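Local structure of UDP-glucose:anthocyanidin 3-O-glucosyltransferase (Clitoria ternatea, 4WHM) at residues G338-H343 and V357-R362; F12-H17 and E80-F85; A133-V138 and V209-F214; V297-E302 and S324-S329. The protein is a plant glycosyltransferase of the GT-B clan, built of two Rossmann-like domains, with uridine-5'-diphosphate bound in the cleft between them. All blocks are in the same frame, centred on the assembly; numbering follows the deposited sequence.

Contact 1 of 4, residues G338-H343 and V357-R362. With UDP (uridine-5'-diphosphate), chain B.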
# COMPACT_ATOMS: atom_id res chain seq x y z
N GLY A 338 -7.30 16.01 -12.18
CA GLY A 338 -6.04 16.56 -12.64
C GLY A 338 -4.91 16.46 -11.64
O GLY A 338 -3.73 16.58 -11.99
N VAL A 339 -5.25 16.25 -10.37
CA VAL A 339 -4.23 16.06 -9.34
C VAL A 339 -4.82 15.27 -8.17
O VAL A 339 -6.02 15.37 -7.89
CB VAL A 339 -3.66 17.42 -8.85
CG1 VAL A 339 -4.73 18.19 -8.08
CG2 VAL A 339 -2.43 17.20 -7.97
N PHE A 340 -3.99 14.46 -7.51
CA PHE A 340 -4.39 13.66 -6.37
C PHE A 340 -3.57 14.17 -5.20
O PHE A 340 -2.34 14.08 -5.21
CB PHE A 340 -4.04 12.20 -6.63
CG PHE A 340 -4.36 11.25 -5.49
CD1 PHE A 340 -5.30 11.56 -4.51
CD2 PHE A 340 -3.71 10.02 -5.43
CE1 PHE A 340 -5.58 10.66 -3.49
CE2 PHE A 340 -3.99 9.11 -4.42
CZ PHE A 340 -4.92 9.43 -3.44
N VAL A 341 -4.24 14.73 -4.20
CA VAL A 341 -3.58 15.19 -3.00
C VAL A 341 -3.64 14.03 -2.02
O VAL A 341 -4.72 13.62 -1.58
CB VAL A 341 -4.28 16.42 -2.44
CG1 VAL A 341 -3.55 16.96 -1.22
CG2 VAL A 341 -4.37 17.50 -3.54
N THR A 342 -2.47 13.46 -1.69
CA THR A 342 -2.44 12.16 -1.05
C THR A 342 -1.44 12.06 0.10
O THR A 342 -0.46 12.82 0.16
CB THR A 342 -2.07 11.07 -2.09
OG1 THR A 342 -1.94 9.80 -1.43
CG2 THR A 342 -0.76 11.41 -2.77
N HIS A 343 -1.68 11.11 1.00
CA HIS A 343 -0.74 10.84 2.08
C HIS A 343 0.36 9.89 1.61
O HIS A 343 1.30 9.62 2.34
CB HIS A 343 -1.47 10.24 3.29
CG HIS A 343 -1.96 8.84 3.08
ND1 HIS A 343 -2.66 8.45 1.96
CD2 HIS A 343 -1.83 7.73 3.85
CE1 HIS A 343 -2.96 7.16 2.05
NE2 HIS A 343 -2.47 6.70 3.20
N VAL A 357 -2.39 10.16 -13.01
CA VAL A 357 -2.71 11.33 -12.20
C VAL A 357 -1.51 11.78 -11.36
O VAL A 357 -0.99 11.00 -10.55
CB VAL A 357 -3.90 11.04 -11.28
CG1 VAL A 357 -4.20 12.23 -10.38
CG2 VAL A 357 -5.12 10.69 -12.11
N PRO A 358 -1.06 13.04 -11.56
CA PRO A 358 0.08 13.54 -10.78
C PRO A 358 -0.35 13.84 -9.35
O PRO A 358 -1.56 13.93 -9.10
CB PRO A 358 0.46 14.82 -11.51
CG PRO A 358 -0.82 15.30 -12.11
CD PRO A 358 -1.55 14.04 -12.52
N MET A 359 0.60 13.97 -8.44
CA MET A 359 0.26 14.03 -7.02
C MET A 359 0.88 15.20 -6.27
O MET A 359 1.95 15.70 -6.63
CB MET A 359 0.67 12.72 -6.32
CG MET A 359 -0.19 11.54 -6.71
SD MET A 359 0.53 9.97 -6.25
CE MET A 359 1.67 9.72 -7.61
N ILE A 360 0.18 15.65 -5.24
CA ILE A 360 0.73 16.58 -4.25
C ILE A 360 0.78 15.78 -2.97
O ILE A 360 -0.24 15.27 -2.51
CB ILE A 360 -0.16 17.82 -4.05
CG1 ILE A 360 -0.15 18.68 -5.31
CG2 ILE A 360 0.31 18.65 -2.84
CD1 ILE A 360 -1.30 19.68 -5.38
N CYS A 361 1.98 15.66 -2.40
CA CYS A 361 2.23 14.67 -1.35
C CYS A 361 2.42 15.28 0.04
O CYS A 361 3.19 16.24 0.21
CB CYS A 361 3.49 13.89 -1.70
SG CYS A 361 3.41 13.06 -3.31
N ARG A 362 1.74 14.72 1.03
CA ARG A 362 2.00 15.07 2.43
C ARG A 362 2.07 13.75 3.17
O ARG A 362 1.06 13.27 3.68
CB ARG A 362 0.86 15.94 3.00
CG ARG A 362 1.20 16.78 4.26
CD ARG A 362 1.74 15.94 5.42
NE ARG A 362 1.59 16.58 6.73
CZ ARG A 362 2.15 16.13 7.85
NH1 ARG A 362 2.93 15.06 7.82
NH2 ARG A 362 1.94 16.77 8.99
N1 UDP B . -9.98 4.22 -0.42
C2 UDP B . -11.24 4.25 -1.06
N3 UDP B . -12.10 5.24 -0.81
C4 UDP B . -11.79 6.22 0.04
C5 UDP B . -10.55 6.22 0.69
C6 UDP B . -9.64 5.20 0.44
O2 UDP B . -11.56 3.34 -1.86
O4 UDP B . -12.63 7.13 0.25
C1' UDP B . -9.04 3.12 -0.71
C2' UDP B . -7.94 3.52 -1.67
O2' UDP B . -8.38 3.47 -3.04
C3' UDP B . -6.85 2.52 -1.35
C4' UDP B . -7.02 2.30 0.14
O4' UDP B . -8.34 2.73 0.48
O3' UDP B . -7.12 1.27 -2.01
C5' UDP B . -6.04 3.16 0.90
O5' UDP B . -4.86 2.42 1.14
PA UDP B . -3.44 3.16 1.16
O1A UDP B . -2.37 2.09 1.11
O2A UDP B . -3.43 4.24 0.10
O3A UDP B . -3.44 3.97 2.57
PB UDP B . -3.97 3.54 4.05
O1B UDP B . -3.64 2.08 4.24
O2B UDP B . -5.46 3.87 4.06
O3B UDP B . -3.19 4.47 4.94
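F340 and M359 leave neighbouring strands on the same face and run alongside each other, F340 CB meeting M359 CG at 3.9 Å. Further out, M359 SD sits 5.5 Å from the centroid of the F340 ring and oblique to it, a Met-aromatic contact. V357 CG1 closes on F340 CB at 3.8 Å. T342 belongs to this face too: its CB stands over the centre of the F340 ring, while its CG2 touches M359 SD. Y268, from the strand beyond, adds another ring next to F340.

On the reverse face I360 is the partner. Its CG1 lies beside the backbone N (chi1 -68°), which sends CD1 back along the strand to V339 CG2 at 3.8 Å, with V341 CG2 further off. Between the two faces runs the backbone of a beta-alpha-beta unit: strands 337-342 and 359-361 are parallel neighbours in the Rossmann-like sheet, joined by helix 346-354. Four hydrogen bonds tie them, F340 N to P358 O, I360 N to F340 O, T342 N to I360 O and R362 N to T342 O. Helix 346-354 covers F340 and M359, whereas helix 392-403 packs on V339, V341 and I360.

Just past the strand, H343 turns away from 357-362. Its CG sits between the backbone N and the carbonyl carbon (chi1 71°), and NE2 gives a forked hydrogen bond to UDP, 2.9 Å to O3B and 3.0 Å to O3A, the latter in the plane of the imidazole. R362 runs off in a different direction, and its NH2 forms a salt bridge with E281.

Contact 2 of 4, residues F12-H17 and E80-F85. With UDP (uridine-5'-diphosphate), chain B.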
# COMPACT_ATOMS: atom_id res chain seq x y z
N PHE A 12 -1.29 -9.74 6.68
CA PHE A 12 -1.17 -8.86 7.83
C PHE A 12 -2.61 -8.36 7.97
O PHE A 12 -3.11 -7.67 7.09
CB PHE A 12 -0.21 -7.73 7.49
CG PHE A 12 0.12 -6.83 8.66
CD1 PHE A 12 0.62 -7.36 9.85
CD2 PHE A 12 -0.04 -5.46 8.55
CE1 PHE A 12 0.94 -6.53 10.92
CE2 PHE A 12 0.29 -4.61 9.62
CZ PHE A 12 0.77 -5.15 10.81
N PRO A 13 -3.31 -8.77 9.04
CA PRO A 13 -4.78 -8.69 9.01
C PRO A 13 -5.33 -7.30 9.30
O PRO A 13 -6.20 -7.15 10.18
CB PRO A 13 -5.21 -9.68 10.09
CG PRO A 13 -4.09 -9.61 11.09
CD PRO A 13 -2.83 -9.47 10.25
N PHE A 14 -4.87 -6.32 8.54
CA PHE A 14 -5.23 -4.93 8.78
C PHE A 14 -5.44 -4.13 7.52
O PHE A 14 -4.56 -4.06 6.66
CB PHE A 14 -4.13 -4.27 9.61
CG PHE A 14 -3.96 -4.90 10.94
CD1 PHE A 14 -4.87 -4.63 11.96
CD2 PHE A 14 -2.93 -5.80 11.17
CE1 PHE A 14 -4.73 -5.24 13.21
CE2 PHE A 14 -2.78 -6.40 12.42
CZ PHE A 14 -3.69 -6.13 13.43
N GLY A 15 -6.63 -3.54 7.42
CA GLY A 15 -6.95 -2.55 6.40
C GLY A 15 -6.42 -2.82 5.01
O GLY A 15 -6.74 -3.84 4.40
N SER A 16 -5.60 -1.90 4.52
CA SER A 16 -5.23 -1.93 3.11
C SER A 16 -4.20 -3.00 2.76
O SER A 16 -3.86 -3.16 1.59
CB SER A 16 -4.72 -0.57 2.67
OG SER A 16 -3.47 -0.32 3.29
N HIS A 17 -3.70 -3.73 3.76
CA HIS A 17 -2.86 -4.89 3.47
C HIS A 17 -3.71 -6.05 2.93
O HIS A 17 -3.18 -6.99 2.35
CB HIS A 17 -2.13 -5.36 4.72
CG HIS A 17 -0.92 -4.56 5.06
ND1 HIS A 17 0.36 -5.03 4.85
CD2 HIS A 17 -0.78 -3.32 5.60
CE1 HIS A 17 1.24 -4.11 5.23
NE2 HIS A 17 0.57 -3.07 5.70
N GLU A 80 -1.35 -0.12 18.25
CA GLU A 80 -1.68 -1.08 19.32
C GLU A 80 -2.22 -2.41 18.79
O GLU A 80 -1.75 -3.49 19.19
CB GLU A 80 -2.63 -0.48 20.37
CG GLU A 80 -2.88 -1.48 21.51
CD GLU A 80 -3.60 -0.90 22.70
OE1 GLU A 80 -3.72 0.34 22.81
OE2 GLU A 80 -4.05 -1.70 23.54
N LYS A 81 -3.20 -2.36 17.90
CA LYS A 81 -3.77 -3.61 17.40
C LYS A 81 -2.75 -4.40 16.59
O LYS A 81 -2.78 -5.65 16.56
CB LYS A 81 -5.06 -3.37 16.60
CG LYS A 81 -6.21 -2.88 17.48
CD LYS A 81 -7.48 -2.64 16.66
CE LYS A 81 -8.63 -2.21 17.56
NZ LYS A 81 -9.91 -2.02 16.82
N LEU A 82 -1.83 -3.69 15.95
CA LEU A 82 -0.79 -4.36 15.17
C LEU A 82 0.12 -5.13 16.13
O LEU A 82 0.43 -6.30 15.89
CB LEU A 82 0.04 -3.35 14.35
CG LEU A 82 -0.70 -2.28 13.54
CD1 LEU A 82 0.25 -1.53 12.62
CD2 LEU A 82 -1.84 -2.86 12.76
N ASP A 83 0.54 -4.47 17.21
CA ASP A 83 1.36 -5.12 18.22
C ASP A 83 0.67 -6.35 18.81
O ASP A 83 1.30 -7.39 19.01
CB ASP A 83 1.69 -4.15 19.36
CG ASP A 83 2.69 -3.08 18.96
OD1 ASP A 83 3.40 -3.25 17.94
OD2 ASP A 83 2.78 -2.05 19.67
N LEU A 84 -0.62 -6.23 19.12
CA LEU A 84 -1.33 -7.32 19.79
C LEU A 84 -1.46 -8.53 18.88
O LEU A 84 -1.32 -9.67 19.33
CB LEU A 84 -2.71 -6.85 20.28
CG LEU A 84 -2.68 -5.83 21.42
CD1 LEU A 84 -4.07 -5.27 21.70
CD2 LEU A 84 -2.09 -6.45 22.68
N PHE A 85 -1.70 -8.29 17.59
CA PHE A 85 -1.73 -9.42 16.67
C PHE A 85 -0.36 -10.07 16.56
O PHE A 85 -0.24 -11.29 16.66
CB PHE A 85 -2.23 -9.04 15.28
CG PHE A 85 -2.14 -10.19 14.32
CD1 PHE A 85 -3.01 -11.26 14.42
CD2 PHE A 85 -1.14 -10.23 13.36
CE1 PHE A 85 -2.92 -12.35 13.55
CE2 PHE A 85 -1.03 -11.31 12.48
CZ PHE A 85 -1.92 -12.37 12.58
N1 UDP B . -9.98 4.22 -0.42
C2 UDP B . -11.24 4.25 -1.06
N3 UDP B . -12.10 5.24 -0.81
C4 UDP B . -11.79 6.22 0.04
C5 UDP B . -10.55 6.22 0.69
C6 UDP B . -9.64 5.20 0.44
O2 UDP B . -11.56 3.34 -1.86
O4 UDP B . -12.63 7.13 0.25
C1' UDP B . -9.04 3.12 -0.71
C2' UDP B . -7.94 3.52 -1.67
O2' UDP B . -8.38 3.47 -3.04
C3' UDP B . -6.85 2.52 -1.35
C4' UDP B . -7.02 2.30 0.14
O4' UDP B . -8.34 2.73 0.48
O3' UDP B . -7.12 1.27 -2.01
C5' UDP B . -6.04 3.16 0.90
O5' UDP B . -4.86 2.42 1.14
PA UDP B . -3.44 3.16 1.16
O1A UDP B . -2.37 2.09 1.11
O2A UDP B . -3.43 4.24 0.10
O3A UDP B . -3.44 3.97 2.57
PB UDP B . -3.97 3.54 4.05
O1B UDP B . -3.64 2.08 4.24
O2B UDP B . -5.46 3.87 4.06
O3B UDP B . -3.19 4.47 4.94
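L82 CD2 sits squarely over the face of F14, 3.4 Å from the ring centroid and 8° off its normal, a close CH-pi contact. F14 CG lies beside its own backbone N (chi1 -62°), which turns the ring toward the helix. The same leucine methyl reaches F12 CZ at 4.0 Å, so one branch serves two rings. F14 also pushes its far end against the helix: CZ lies 3.3 Å from K81 O, and F85 CB comes up at the ring edge. In a second CH-pi contact P13 CG stands above the centre of the F85 ring at 3.6 Å, the proline coming from the loop and the ring from the helix.

Behind this shell, F14 CD2 lies over the centre of the F12 ring, and F12 CD2 lies over H17, whose ND1 is hydrogen-bonded to D114. P13 is the centre of an inverse gamma turn closed by F14 N to F12 O, 2.7 Å, which probably helps set P13 and F14 toward the helix. Further on, S16 OG donates a 2.6 Å hydrogen bond to UDP O1B.

The loop leaves strand 6-10, in the N-terminal Rossmann-like domain, and leads into helix 18-31; helix 80-86 lies against its first half, F12-F14. F192 of helix 191-197 touches both F12 and L82, while T42 of strand 36-42 packs on P13 and F85.

Contact 3 of 4, residues A133-V138 and V209-F214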
# COMPACT_ATOMS: atom_id res chain seq x y z
N ALA A 133 7.20 -14.42 0.73
CA ALA A 133 6.84 -13.16 1.37
C ALA A 133 6.22 -12.20 0.37
O ALA A 133 6.77 -12.00 -0.73
CB ALA A 133 8.06 -12.51 2.05
N PHE A 134 5.10 -11.60 0.75
CA PHE A 134 4.37 -10.69 -0.12
C PHE A 134 4.60 -9.26 0.38
O PHE A 134 4.53 -9.01 1.59
CB PHE A 134 2.88 -11.04 -0.07
CG PHE A 134 2.01 -10.12 -0.90
CD1 PHE A 134 2.10 -10.11 -2.28
CD2 PHE A 134 1.07 -9.31 -0.28
CE1 PHE A 134 1.28 -9.28 -3.05
CE2 PHE A 134 0.25 -8.47 -1.03
CZ PHE A 134 0.35 -8.46 -2.42
N TRP A 135 4.88 -8.34 -0.54
CA TRP A 135 5.26 -6.97 -0.17
C TRP A 135 4.34 -5.95 -0.82
O TRP A 135 4.53 -5.60 -2.00
CB TRP A 135 6.71 -6.71 -0.60
CG TRP A 135 7.26 -5.42 -0.09
CD1 TRP A 135 7.30 -4.22 -0.74
CD2 TRP A 135 7.82 -5.19 1.20
NE1 TRP A 135 7.85 -3.26 0.07
CE2 TRP A 135 8.19 -3.84 1.27
CE3 TRP A 135 8.06 -6.01 2.31
CZ2 TRP A 135 8.79 -3.28 2.40
CZ3 TRP A 135 8.65 -5.46 3.43
CH2 TRP A 135 9.01 -4.11 3.47
N PRO A 136 3.33 -5.47 -0.08
CA PRO A 136 2.38 -4.51 -0.62
C PRO A 136 2.73 -3.06 -0.25
O PRO A 136 1.97 -2.15 -0.57
CB PRO A 136 1.07 -4.91 0.05
CG PRO A 136 1.51 -5.32 1.43
CD PRO A 136 2.87 -6.01 1.22
N ASN A 137 3.85 -2.85 0.44
CA ASN A 137 4.27 -1.49 0.79
C ASN A 137 5.07 -0.87 -0.34
O ASN A 137 5.26 -1.51 -1.38
CB ASN A 137 5.09 -1.54 2.07
CG ASN A 137 4.55 -2.55 3.03
OD1 ASN A 137 5.16 -3.61 3.26
ND2 ASN A 137 3.36 -2.27 3.57
N VAL A 138 5.52 0.37 -0.16
CA VAL A 138 6.32 1.01 -1.19
C VAL A 138 7.51 0.11 -1.52
O VAL A 138 8.23 -0.35 -0.63
CB VAL A 138 6.75 2.45 -0.80
CG1 VAL A 138 7.51 2.45 0.48
CG2 VAL A 138 7.60 3.08 -1.90
N VAL A 209 10.31 -13.41 -2.90
CA VAL A 209 9.62 -12.22 -2.42
C VAL A 209 8.80 -11.70 -3.58
O VAL A 209 9.33 -11.48 -4.67
CB VAL A 209 10.61 -11.14 -1.95
CG1 VAL A 209 9.86 -9.86 -1.65
CG2 VAL A 209 11.36 -11.60 -0.70
N VAL A 210 7.50 -11.51 -3.35
CA VAL A 210 6.61 -11.05 -4.41
C VAL A 210 6.20 -9.60 -4.12
O VAL A 210 5.55 -9.33 -3.11
CB VAL A 210 5.36 -11.91 -4.46
CG1 VAL A 210 4.36 -11.35 -5.47
CG2 VAL A 210 5.74 -13.36 -4.79
N VAL A 211 6.60 -8.70 -5.01
CA VAL A 211 6.34 -7.28 -4.83
C VAL A 211 5.10 -6.89 -5.62
O VAL A 211 4.97 -7.21 -6.81
CB VAL A 211 7.54 -6.42 -5.30
CG1 VAL A 211 7.22 -4.94 -5.18
CG2 VAL A 211 8.78 -6.78 -4.49
N ASN A 212 4.18 -6.21 -4.94
CA ASN A 212 2.89 -5.83 -5.50
C ASN A 212 3.04 -4.55 -6.30
O ASN A 212 2.40 -3.54 -6.00
CB ASN A 212 1.90 -5.60 -4.34
CG ASN A 212 0.46 -5.61 -4.78
OD1 ASN A 212 0.03 -6.50 -5.52
ND2 ASN A 212 -0.30 -4.61 -4.34
N PHE A 213 3.90 -4.57 -7.31
CA PHE A 213 4.18 -3.34 -8.05
C PHE A 213 4.71 -3.64 -9.45
O PHE A 213 4.67 -4.78 -9.91
CB PHE A 213 5.16 -2.47 -7.25
CG PHE A 213 5.12 -1.03 -7.62
CD1 PHE A 213 3.93 -0.33 -7.58
CD2 PHE A 213 6.27 -0.37 -8.02
CE1 PHE A 213 3.87 1.01 -7.94
CE2 PHE A 213 6.23 0.97 -8.40
CZ PHE A 213 5.03 1.66 -8.36
N PHE A 214 5.19 -2.61 -10.14
CA PHE A 214 5.72 -2.75 -11.49
C PHE A 214 7.23 -2.57 -11.47
O PHE A 214 7.73 -1.51 -11.10
CB PHE A 214 5.10 -1.69 -12.40
CG PHE A 214 3.60 -1.64 -12.33
CD1 PHE A 214 2.83 -2.52 -13.08
CD2 PHE A 214 2.96 -0.73 -11.50
CE1 PHE A 214 1.45 -2.48 -13.02
CE2 PHE A 214 1.57 -0.68 -11.43
CZ PHE A 214 0.82 -1.57 -12.18
O HOH W 1 0.12 -2.26 -2.60
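Three backbone hydrogen bonds hold A133-W135 to V209-N212: V210 N to A133 O at 2.8 Å, W135 N to V210 O at 2.8 Å, and N212 N to W135 O at 3.0 Å. V210 therefore spends both its N-H and its carbonyl on this neighbour. The pair belongs to the seven-stranded parallel sheet of the N-terminal Rossmann-like domain, where strands 131-135 and 208-211 lie next to each other although some 70 residues separate them. F134 bonds in the other direction, to A113 and A115, and V209 to S232 and L234, so both strands are interior ones.

A133, V209, W135 and V211 share one face, and their contacts with each other are long, such as A133 CB to V209 CG2 at 4.4 Å. F134 and V210 point to the other, with F134 CD1 4.1 Å from V210 CG1. With its CG anti to the backbone N (chi1 178°), the F134 ring extends to N212, whose OD1 comes to the ring edge, 3.7 Å from CZ; ring and amide planes are 59° apart. P20, L21 and L24 of helix 18-31 cover F134.

Where the strands end, N212 becomes the centre of an inverse gamma turn, closed by a weak F213 N to V211 O bond, and its CB packs on P136. W135 has N137 OD1 over its indole, 3.5 Å above the plane, and its NE1 donates to V138 O, in the ring plane, with 178° at the hydrogen. A water gives P136 O a 2.7 Å hydrogen bond and accepts one from N212 ND2.

Contact 4 of 4, residues V297-E302 and S324-S329. With UDP (uridine-5'-diphosphate), chain B.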
# COMPACT_ATOMS: atom_id res chain seq x y z
N VAL A 297 -12.85 17.11 -5.22
CA VAL A 297 -13.55 16.09 -4.47
C VAL A 297 -12.65 15.73 -3.28
O VAL A 297 -11.48 15.38 -3.46
CB VAL A 297 -13.80 14.82 -5.31
CG1 VAL A 297 -14.47 13.74 -4.45
CG2 VAL A 297 -14.66 15.14 -6.53
N TRP A 298 -13.20 15.85 -2.07
CA TRP A 298 -12.44 15.58 -0.85
C TRP A 298 -13.14 14.45 -0.12
O TRP A 298 -14.26 14.62 0.39
CB TRP A 298 -12.37 16.84 0.03
CG TRP A 298 -11.45 16.74 1.24
CD1 TRP A 298 -10.71 15.66 1.63
CD2 TRP A 298 -11.20 17.78 2.21
NE1 TRP A 298 -10.00 15.97 2.78
CE2 TRP A 298 -10.29 17.25 3.16
CE3 TRP A 298 -11.64 19.10 2.35
CZ2 TRP A 298 -9.82 18.01 4.24
CZ3 TRP A 298 -11.19 19.84 3.44
CH2 TRP A 298 -10.28 19.29 4.36
N ALA A 299 -12.50 13.28 -0.10
CA ALA A 299 -12.98 12.16 0.69
C ALA A 299 -12.41 12.32 2.08
O ALA A 299 -11.19 12.28 2.28
CB ALA A 299 -12.54 10.84 0.07
N LEU A 300 -13.30 12.54 3.04
CA LEU A 300 -12.94 12.97 4.39
C LEU A 300 -13.86 12.25 5.37
O LEU A 300 -15.08 12.29 5.20
CB LEU A 300 -13.16 14.48 4.50
CG LEU A 300 -12.96 15.15 5.86
CD1 LEU A 300 -11.52 14.99 6.28
CD2 LEU A 300 -13.34 16.62 5.81
N LYS A 301 -13.30 11.61 6.39
CA LYS A 301 -14.13 10.92 7.38
C LYS A 301 -15.13 11.88 8.01
O LYS A 301 -14.78 13.03 8.29
CB LYS A 301 -13.28 10.28 8.47
CG LYS A 301 -12.45 9.12 7.97
CD LYS A 301 -11.56 8.53 9.05
CE LYS A 301 -10.78 7.34 8.50
NZ LYS A 301 -9.80 6.80 9.49
N GLU A 302 -16.36 11.43 8.23
CA GLU A 302 -17.41 12.36 8.66
C GLU A 302 -17.16 12.92 10.06
O GLU A 302 -17.71 13.95 10.43
CB GLU A 302 -18.83 11.78 8.52
CG GLU A 302 -19.13 10.54 9.35
CD GLU A 302 -20.63 10.25 9.46
OE1 GLU A 302 -21.14 10.25 10.60
OE2 GLU A 302 -21.29 10.03 8.43
N SER A 324 -17.78 11.24 2.61
CA SER A 324 -17.12 10.34 3.56
C SER A 324 -16.30 9.24 2.89
O SER A 324 -15.28 8.80 3.43
CB SER A 324 -18.15 9.72 4.51
OG SER A 324 -18.77 10.70 5.30
N TRP A 325 -16.74 8.80 1.71
CA TRP A 325 -16.11 7.67 1.03
C TRP A 325 -16.39 7.74 -0.47
O TRP A 325 -17.50 8.10 -0.89
CB TRP A 325 -16.65 6.35 1.61
CG TRP A 325 -16.02 5.13 1.01
CD1 TRP A 325 -16.49 4.39 -0.04
CD2 TRP A 325 -14.80 4.51 1.43
NE1 TRP A 325 -15.63 3.34 -0.30
CE2 TRP A 325 -14.59 3.39 0.58
CE3 TRP A 325 -13.86 4.78 2.43
CZ2 TRP A 325 -13.48 2.55 0.72
CZ3 TRP A 325 -12.76 3.95 2.56
CH2 TRP A 325 -12.58 2.85 1.71
N VAL A 326 -15.39 7.42 -1.28
CA VAL A 326 -15.57 7.36 -2.73
C VAL A 326 -15.00 6.05 -3.25
O VAL A 326 -14.17 5.43 -2.59
CB VAL A 326 -14.83 8.51 -3.45
CG1 VAL A 326 -15.34 9.86 -2.98
CG2 VAL A 326 -13.33 8.41 -3.23
N PRO A 327 -15.46 5.61 -4.43
CA PRO A 327 -14.77 4.50 -5.11
C PRO A 327 -13.47 5.06 -5.66
O PRO A 327 -13.43 5.50 -6.82
CB PRO A 327 -15.74 4.13 -6.23
CG PRO A 327 -16.52 5.38 -6.50
CD PRO A 327 -16.65 6.07 -5.17
N GLN A 328 -12.42 5.09 -4.84
CA GLN A 328 -11.24 5.88 -5.19
C GLN A 328 -10.56 5.46 -6.49
O GLN A 328 -10.16 6.31 -7.28
CB GLN A 328 -10.23 5.93 -4.03
CG GLN A 328 -8.91 6.61 -4.42
CD GLN A 328 -7.99 6.82 -3.24
OE1 GLN A 328 -8.36 7.46 -2.26
NE2 GLN A 328 -6.76 6.30 -3.34
N SER A 329 -10.44 4.15 -6.74
CA SER A 329 -9.75 3.73 -7.96
C SER A 329 -10.52 4.18 -9.21
O SER A 329 -9.91 4.51 -10.23
CB SER A 329 -9.53 2.21 -7.97
OG SER A 329 -10.77 1.54 -8.05
N1 UDP B . -9.98 4.22 -0.42
C2 UDP B . -11.24 4.25 -1.06
N3 UDP B . -12.10 5.24 -0.81
C4 UDP B . -11.79 6.22 0.04
C5 UDP B . -10.55 6.22 0.69
C6 UDP B . -9.64 5.20 0.44
O2 UDP B . -11.56 3.34 -1.86
O4 UDP B . -12.63 7.13 0.25
C1' UDP B . -9.04 3.12 -0.71
C2' UDP B . -7.94 3.52 -1.67
O2' UDP B . -8.38 3.47 -3.04
C3' UDP B . -6.85 2.52 -1.35
C4' UDP B . -7.02 2.30 0.14
O4' UDP B . -8.34 2.73 0.48
O3' UDP B . -7.12 1.27 -2.01
C5' UDP B . -6.04 3.16 0.90
O5' UDP B . -4.86 2.42 1.14
PA UDP B . -3.44 3.16 1.16
O1A UDP B . -2.37 2.09 1.11
O2A UDP B . -3.43 4.24 0.10
O3A UDP B . -3.44 3.97 2.57
PB UDP B . -3.97 3.54 4.05
O1B UDP B . -3.64 2.08 4.24
O2B UDP B . -5.46 3.87 4.06
O3B UDP B . -3.19 4.47 4.94
O HOH W 2 -17.72 13.42 5.21
O HOH W 3 -21.45 10.75 5.78
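S324 CA points its hydrogen almost straight at L300 O, 3.3 Å away with 176° at the hydrogen, and this CA-H...O contact takes the place of any direct hydrogen bond between the segments. Water fills in round it. One molecule joins L300 O to S324 OG, and another joins E302 OE2 to the same hydroxyl at 2.7 Å from OG. Beside them E302 CB rests on S324 OG at 3.4 Å.

The inner half is apolar. V326 lays its two methyls on one face of the strand, CG1 on V297 CG1 and CG2 on A299 CB, each at 4.2 Å. CG1 stands beside the backbone N (chi1 -59°), which leaves CG2 between that N and the carbonyl carbon, near UDP O4.

That packing backs the uracil site. W325 opens the PSPG box, the signature of plant UDP-dependent glycosyltransferases, and its indole lies face-on to the base, with UDP N3 3.2 Å above the ring plane. V326 reads the edge of the base through its backbone: its N donates to O4, and its O accepts from N3 at 2.7 Å. Q328 follows under the ribose, CB 3.2 Å from O2', its amide NE2 held by S348 and E351.

P327 occupies the N-cap position of helix 328-332, on the way there from edge strand 320-323. Strand 296-299 is bonded between that edge strand and 266-270; helix 254-259 packs on V297 and V326, and helix 279-292 covers W298 from the other side.

UDP ties three of the contacts together. Contact 4 holds the uracil, while contacts 1 and 2 meet the diphosphate from the two domains, H343 on one side and S16 on the other; their centres are 26 Å apart but their nearest atoms only about 7 Å. Contacts 1 and 4 share the C-terminal sheet and touch directly, F340 CZ lying 3.6 Å from Q328 NE2. Contacts 2 and 3 belong to the N-terminal domain and meet through H17, whose CE1 is 3.3 Å from N137 ND2. Contact 3 stands further back, the P136 side chain about 8 Å from UDP, and its nearest atoms are about 12 Å from contact 4.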